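Local structure of formylmethanofuran--tetrahydromethanopterin formyltransferase (Methanosarcina barkeri, 1M5S) at residues K19-L24 against E86-R91; K275-G280 against F291-L296. The protein catalyses the reversible transfer of a formyl group from formylmethanofuran to tetrahydromethanopterin, a step in making methane from carbon dioxide. All coordinates share one frame; numbering follows the deposited sequence.

Interaction 1 joins the strand of residues 19-24 to the helix of residues 86-91, while interaction 2 brings the chain's final turn, within 291-296, against the end of a strand in 275-280. The two lie on opposite sides of the chain's centre, with their own centres 31 Å apart and their nearest atoms about 10 Å apart, so they do not touch. A shared framework links them: strand 12-26, which carries one side of interaction 1, pairs antiparallel with strand 289-292, which leads into interaction 2. Along the sequence, interaction 1 closes before interaction 2 opens. In each, the methyls of one leucine reach an alanine and a nearby beta-branched residue, without a hydrogen bond across.

Interaction 1: residues K19-L24 against E86-R91; sequences KIARVL and EQLLER
No flat group takes part where Leu88 meets Ala21 and Val23. Beside this helix-on-sheet packing, part of the alpha/beta sandwich, the guanidinium of Arg91 has Gln87 CD in plane at its edge. Arg91 NE donates to Gln87 OE1 over 2.8 Å, nearly straight at 162°, with the donor tilted 18° from the amide's carbonyl plane. The bond links residues one helical turn apart and helps fix the rotation of both groups. The other guanidinium nitrogens reach backbone oxygens: NH1 those of Ala40 and Gly42, NH2 that of Phe43, while Phe43 of a second subunit packs on both Gln87 and Arg91.

The contact itself is wholly apolar and buried. Ala21 and Val23, two residues apart on an extended strand, both face the helix, whereas Arg22 between them points to the other side and forms a salt bridge with Glu57. With CG anti to its carbonyl carbon (chi1 -74°), Leu88 reaches toward the strand. Its fork comes over the methyl of Ala21, whose CB lies 3.7 Å from Leu88 CD1 and 3.8 Å from CD2. Alanine suits this place because its small side chain lets the leucine fork come close to the strand. Val23 instead slides past Leu88 in the opposite direction, as a beta-branched residue well suited to a strand and able to offer a methyl to the helix. An alanine in place of Leu88 would probably open a gap above Ala21 and take from Val23 CG2 its contact with this helix position, weakening the grip of helix on sheet. Leu88 also touches Ile76 of the adjoining strand and Val117, so it bridges several apolar surfaces. Its CD2 serves both strand residues, lying 3.9 Å from Val23 CG2.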
loop_
_atom_site.group_PDB
_atom_site.type_symbol
_atom_site.label_atom_id
_atom_site.label_comp_id
_atom_site.label_asym_id
_atom_site.label_seq_id
_atom_site.Cartn_x
_atom_site.Cartn_y
_atom_site.Cartn_z
ATOM N N LYS A 19 20.843 -11.511 -20.836
ATOM C CA LYS A 19 19.899 -12.616 -20.907
ATOM C C LYS A 19 18.735 -12.337 -19.957
ATOM O O LYS A 19 18.946 -11.998 -18.786
ATOM C CB LYS A 19 20.594 -13.926 -20.530
ATOM C CG LYS A 19 21.865 -14.206 -21.321
ATOM C CD LYS A 19 21.600 -14.210 -22.819
ATOM C CE LYS A 19 22.839 -14.637 -23.584
ATOM N NZ LYS A 19 22.529 -14.905 -25.011
ATOM N N ILE A 20 17.516 -12.503 -20.466
ATOM C CA ILE A 20 16.309 -12.196 -19.699
ATOM C C ILE A 20 15.350 -13.385 -19.668
ATOM O O ILE A 20 14.922 -13.870 -20.715
ATOM C CB ILE A 20 15.557 -10.957 -20.283
ATOM C CG1 ILE A 20 16.456 -9.710 -20.239
ATOM C CG2 ILE A 20 14.293 -10.684 -19.471
ATOM C CD1 ILE A 20 15.850 -8.484 -20.879
ATOM N N ALA A 21 15.025 -13.845 -18.457
ATOM C CA ALA A 21 13.943 -14.810 -18.246
ATOM C C ALA A 21 12.687 -14.101 -17.726
ATOM O O ALA A 21 12.783 -13.240 -16.868
ATOM C CB ALA A 21 14.387 -15.884 -17.256
ATOM N N ARG A 22 11.559 -14.345 -18.379
ATOM C CA ARG A 22 10.234 -13.849 -17.985
ATOM C C ARG A 22 9.469 -14.956 -17.252
ATOM O O ARG A 22 9.412 -16.106 -17.714
ATOM C CB ARG A 22 9.467 -13.435 -19.240
ATOM C CG ARG A 22 8.389 -12.381 -18.988
ATOM C CD ARG A 22 7.286 -12.431 -20.045
ATOM N NE ARG A 22 6.511 -11.189 -20.156
ATOM C CZ ARG A 22 5.293 -11.133 -20.711
ATOM N NH1 ARG A 22 4.712 -12.238 -21.202
ATOM N NH2 ARG A 22 4.567 -10.015 -20.821
ATOM N N VAL A 23 8.960 -14.611 -16.068
ATOM C CA VAL A 23 8.184 -15.522 -15.215
ATOM C C VAL A 23 6.861 -14.862 -14.801
ATOM O O VAL A 23 6.848 -13.709 -14.378
ATOM C CB VAL A 23 8.950 -15.896 -13.911
ATOM C CG1 VAL A 23 8.193 -16.961 -13.151
ATOM C CG2 VAL A 23 10.345 -16.357 -14.231
ATOM N N LEU A 24 5.763 -15.614 -14.878
ATOM C CA LEU A 24 4.478 -15.180 -14.339
ATOM C C LEU A 24 4.225 -15.830 -12.981
ATOM O O LEU A 24 4.226 -17.056 -12.865
ATOM C CB LEU A 24 3.345 -15.560 -15.293
ATOM C CG LEU A 24 1.905 -15.332 -14.831
ATOM C CD1 LEU A 24 1.658 -13.857 -14.583
ATOM C CD2 LEU A 24 0.957 -15.845 -15.882
ATOM N N GLU A 86 20.476 -20.714 -12.892
ATOM C CA GLU A 86 20.835 -20.755 -11.479
ATOM C C GLU A 86 19.999 -19.760 -10.674
ATOM O O GLU A 86 19.457 -20.110 -9.624
ATOM C CB GLU A 86 22.325 -20.439 -11.315
ATOM C CG GLU A 86 22.901 -20.687 -9.924
ATOM C CD GLU A 86 24.362 -20.262 -9.810
ATOM O OE1 GLU A 86 25.057 -20.182 -10.849
ATOM O OE2 GLU A 86 24.817 -20.003 -8.677
ATOM N N GLN A 87 19.877 -18.536 -11.189
ATOM C CA GLN A 87 19.134 -17.478 -10.509
ATOM C C GLN A 87 17.651 -17.798 -10.464
ATOM O O GLN A 87 16.981 -17.534 -9.470
ATOM C CB GLN A 87 19.343 -16.137 -11.207
ATOM C CG GLN A 87 20.643 -15.467 -10.857
ATOM C CD GLN A 87 20.820 -15.269 -9.369
ATOM O OE1 GLN A 87 20.114 -14.478 -8.755
ATOM N NE2 GLN A 87 21.798 -15.957 -8.788
ATOM N N LEU A 88 17.151 -18.390 -11.542
ATOM C CA LEU A 88 15.768 -18.835 -11.598
ATOM C C LEU A 88 15.487 -19.894 -10.540
ATOM O O LEU A 88 14.505 -19.796 -9.805
ATOM C CB LEU A 88 15.448 -19.394 -12.980
ATOM C CG LEU A 88 15.291 -18.344 -14.074
ATOM C CD1 LEU A 88 15.113 -19.024 -15.419
ATOM C CD2 LEU A 88 14.104 -17.462 -13.762
ATOM N N LEU A 89 16.392 -20.861 -10.418
ATOM C CA LEU A 89 16.238 -21.939 -9.448
ATOM C C LEU A 89 16.194 -21.404 -8.030
ATOM O O LEU A 89 15.264 -21.693 -7.289
ATOM C CB LEU A 89 17.381 -22.963 -9.575
ATOM C CG LEU A 89 17.052 -24.283 -10.269
ATOM C CD1 LEU A 89 15.822 -24.901 -9.623
ATOM C CD2 LEU A 89 16.809 -24.026 -11.746
ATOM N N GLU A 90 17.167 -20.566 -7.688
ATOM C CA GLU A 90 17.315 -20.068 -6.328
ATOM C C GLU A 90 16.217 -19.059 -5.952
ATOM O O GLU A 90 15.700 -19.085 -4.839
ATOM C CB GLU A 90 18.700 -19.436 -6.163
ATOM C CG GLU A 90 19.826 -20.469 -6.149
ATOM C CD GLU A 90 21.202 -19.861 -6.018
ATOM O OE1 GLU A 90 21.385 -18.953 -5.174
ATOM O OE2 GLU A 90 22.112 -20.330 -6.741
ATOM N N ARG A 91 15.820 -18.222 -6.905
ATOM C CA ARG A 91 14.858 -17.131 -6.648
ATOM C C ARG A 91 13.401 -17.630 -6.641
ATOM O O ARG A 91 12.560 -17.144 -5.872
ATOM C CB ARG A 91 15.007 -16.035 -7.700
ATOM C CG ARG A 91 15.997 -14.943 -7.279
ATOM C CD ARG A 91 16.492 -14.101 -8.456
ATOM N NE ARG A 91 17.689 -13.305 -8.141
ATOM C CZ ARG A 91 17.677 -12.204 -7.376
ATOM N NH1 ARG A 91 16.539 -11.753 -6.831
ATOM N NH2 ARG A 91 18.766 -11.474 -7.096
#

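Interaction 2: residues K275-G280 against F291-L296; sequences KKISAG and FKLHEL
A chi1 of -93°, off a staggered value, combines with an ordinary chi2 of 40° to set the fork of Leu293 against Ala279, Ser278 and Ile277. This is packing of the C-terminal turn, which follows strand 289-292, on the end of strand 274-278 in the alpha/beta sandwich. That strand runs antiparallel to 147-170 and parallel to 6-8, and Leu293 also touches Ile8 of the latter.

Both leucine methyls flank the small side chain of Ala279: Leu293 CD1 lies 3.6 Å from Ala279 CB and Leu293 CD2 3.8 Å from it, and a residue of this size lets the backbones come near. CD2 goes on to the Ser278 peptide, 3.5 Å from its O and 3.6 Å from its C; this is van der Waals contact. The serine side chain points away from the turn, and its OG is hydrogen-bonded to Glu9. Ile277 makes a looser contact: its CB is directed toward the turn, but chi2 of -63° carries CD1 away from it. The CG2 methyl is the part that meets Leu293 CD2, at 4.4 Å. A branched apolar residue suits this position, since Ile277 also packs on Ile265 of helix 254-268.

Behind Leu293 the chain bends back on itself. Glu295 N bonds to Lys292 O, and the next such turn bond runs from Leu296 N to Leu293 O, 3.0 Å apart.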
loop_
_atom_site.group_PDB
_atom_site.type_symbol
_atom_site.label_atom_id
_atom_site.label_comp_id
_atom_site.label_asym_id
_atom_site.label_seq_id
_atom_site.Cartn_x
_atom_site.Cartn_y
_atom_site.Cartn_z
ATOM N N LYS A 275 13.846 20.367 -14.815
ATOM C CA LYS A 275 14.615 21.317 -15.621
ATOM C C LYS A 275 15.099 20.733 -16.944
ATOM O O LYS A 275 15.151 21.432 -17.954
ATOM C CB LYS A 275 15.813 21.835 -14.825
ATOM C CG LYS A 275 15.432 22.649 -13.597
ATOM C CD LYS A 275 14.483 23.774 -13.972
ATOM C CE LYS A 275 14.057 24.561 -12.755
ATOM N NZ LYS A 275 13.103 25.631 -13.131
ATOM N N LYS A 276 15.439 19.450 -16.937
ATOM C CA LYS A 276 16.024 18.812 -18.109
ATOM C C LYS A 276 15.893 17.295 -18.044
ATOM O O LYS A 276 15.927 16.702 -16.962
ATOM C CB LYS A 276 17.503 19.191 -18.226
ATOM C CG LYS A 276 18.125 18.855 -19.577
ATOM C CD LYS A 276 19.591 18.491 -19.448
ATOM C CE LYS A 276 20.475 19.706 -19.514
ATOM N NZ LYS A 276 21.907 19.311 -19.572
ATOM N N ILE A 277 15.685 16.685 -19.207
ATOM C CA ILE A 277 15.822 15.243 -19.372
ATOM C C ILE A 277 17.112 14.971 -20.137
ATOM O O ILE A 277 17.347 15.549 -21.200
ATOM C CB ILE A 277 14.648 14.634 -20.189
ATOM C CG1 ILE A 277 13.310 14.865 -19.469
ATOM C CG2 ILE A 277 14.918 13.153 -20.468
ATOM C CD1 ILE A 277 13.198 14.195 -18.111
ATOM N N SER A 278 17.931 14.075 -19.605
ATOM C CA SER A 278 19.096 13.592 -20.330
ATOM C C SER A 278 19.121 12.063 -20.340
ATOM O O SER A 278 18.075 11.426 -20.204
ATOM C CB SER A 278 20.375 14.143 -19.700
ATOM O OG SER A 278 21.481 13.942 -20.561
ATOM N N ALA A 279 20.298 11.494 -20.606
ATOM C CA ALA A 279 20.500 10.044 -20.664
ATOM C C ALA A 279 21.977 9.725 -20.520
ATOM O O ALA A 279 22.831 10.553 -20.827
ATOM C CB ALA A 279 19.986 9.484 -21.975
ATOM N N GLY A 280 22.271 8.518 -20.051
ATOM C CA GLY A 280 23.649 8.133 -19.811
ATOM C C GLY A 280 24.192 7.229 -20.896
ATOM O O GLY A 280 23.548 6.266 -21.297
ATOM N N PHE A 291 19.876 4.340 -27.939
ATOM C CA PHE A 291 18.515 4.852 -27.868
ATOM C C PHE A 291 18.570 6.367 -27.786
ATOM O O PHE A 291 18.963 6.930 -26.761
ATOM C CB PHE A 291 17.801 4.268 -26.651
ATOM C CG PHE A 291 17.697 2.770 -26.678
ATOM C CD1 PHE A 291 18.585 1.982 -25.947
ATOM C CD2 PHE A 291 16.716 2.144 -27.442
ATOM C CE1 PHE A 291 18.495 0.595 -25.978
ATOM C CE2 PHE A 291 16.619 0.754 -27.478
ATOM C CZ PHE A 291 17.513 -0.021 -26.743
ATOM N N LYS A 292 18.377 7.002 -28.939
ATOM C CA LYS A 292 18.457 8.449 -29.038
ATOM C C LYS A 292 17.156 9.075 -28.561
ATOM O O LYS A 292 16.072 8.773 -29.077
ATOM C CB LYS A 292 18.764 8.880 -30.483
ATOM C CG LYS A 292 20.254 8.893 -30.822
ATOM C CD LYS A 292 20.548 9.671 -32.096
ATOM N N LEU A 293 17.287 9.985 -27.600
ATOM C CA LEU A 293 16.147 10.605 -26.937
ATOM C C LEU A 293 15.218 11.318 -27.916
ATOM O O LEU A 293 14.005 11.111 -27.885
ATOM C CB LEU A 293 16.641 11.583 -25.862
ATOM C CG LEU A 293 16.808 11.072 -24.424
ATOM C CD1 LEU A 293 17.396 9.678 -24.397
ATOM C CD2 LEU A 293 17.685 12.042 -23.641
ATOM N N HIS A 294 15.792 12.060 -28.858
ATOM C CA HIS A 294 14.989 12.849 -29.790
ATOM C C HIS A 294 14.207 11.990 -30.778
ATOM O O HIS A 294 13.183 12.419 -31.319
ATOM C CB HIS A 294 15.882 13.830 -30.550
ATOM C CG HIS A 294 16.237 15.059 -29.763
ATOM N ND1 HIS A 294 16.465 16.278 -30.357
ATOM C CD2 HIS A 294 16.394 15.248 -28.434
ATOM C CE1 HIS A 294 16.751 17.170 -29.430
ATOM N NE2 HIS A 294 16.717 16.572 -28.247
ATOM N N GLU A 295 14.673 10.762 -30.983
ATOM C CA GLU A 295 14.013 9.842 -31.898
ATOM C C GLU A 295 12.834 9.118 -31.253
ATOM O O GLU A 295 12.076 8.423 -31.934
ATOM C CB GLU A 295 15.021 8.831 -32.430
ATOM C CG GLU A 295 16.185 9.477 -33.154
ATOM C CD GLU A 295 17.061 8.477 -33.883
ATOM O OE1 GLU A 295 17.379 7.409 -33.306
ATOM O OE2 GLU A 295 17.469 8.787 -35.023
ATOM N N LEU A 296 12.652 9.322 -29.949
ATOM C CA LEU A 296 11.526 8.733 -29.237
ATOM C C LEU A 296 10.221 9.417 -29.618
ATOM O O LEU A 296 9.173 8.777 -29.673
ATOM C CB LEU A 296 11.745 8.832 -27.725
ATOM C CG LEU A 296 12.959 8.087 -27.164
ATOM C CD1 LEU A 296 13.212 8.502 -25.726
ATOM C CD2 LEU A 296 12.727 6.583 -27.261
#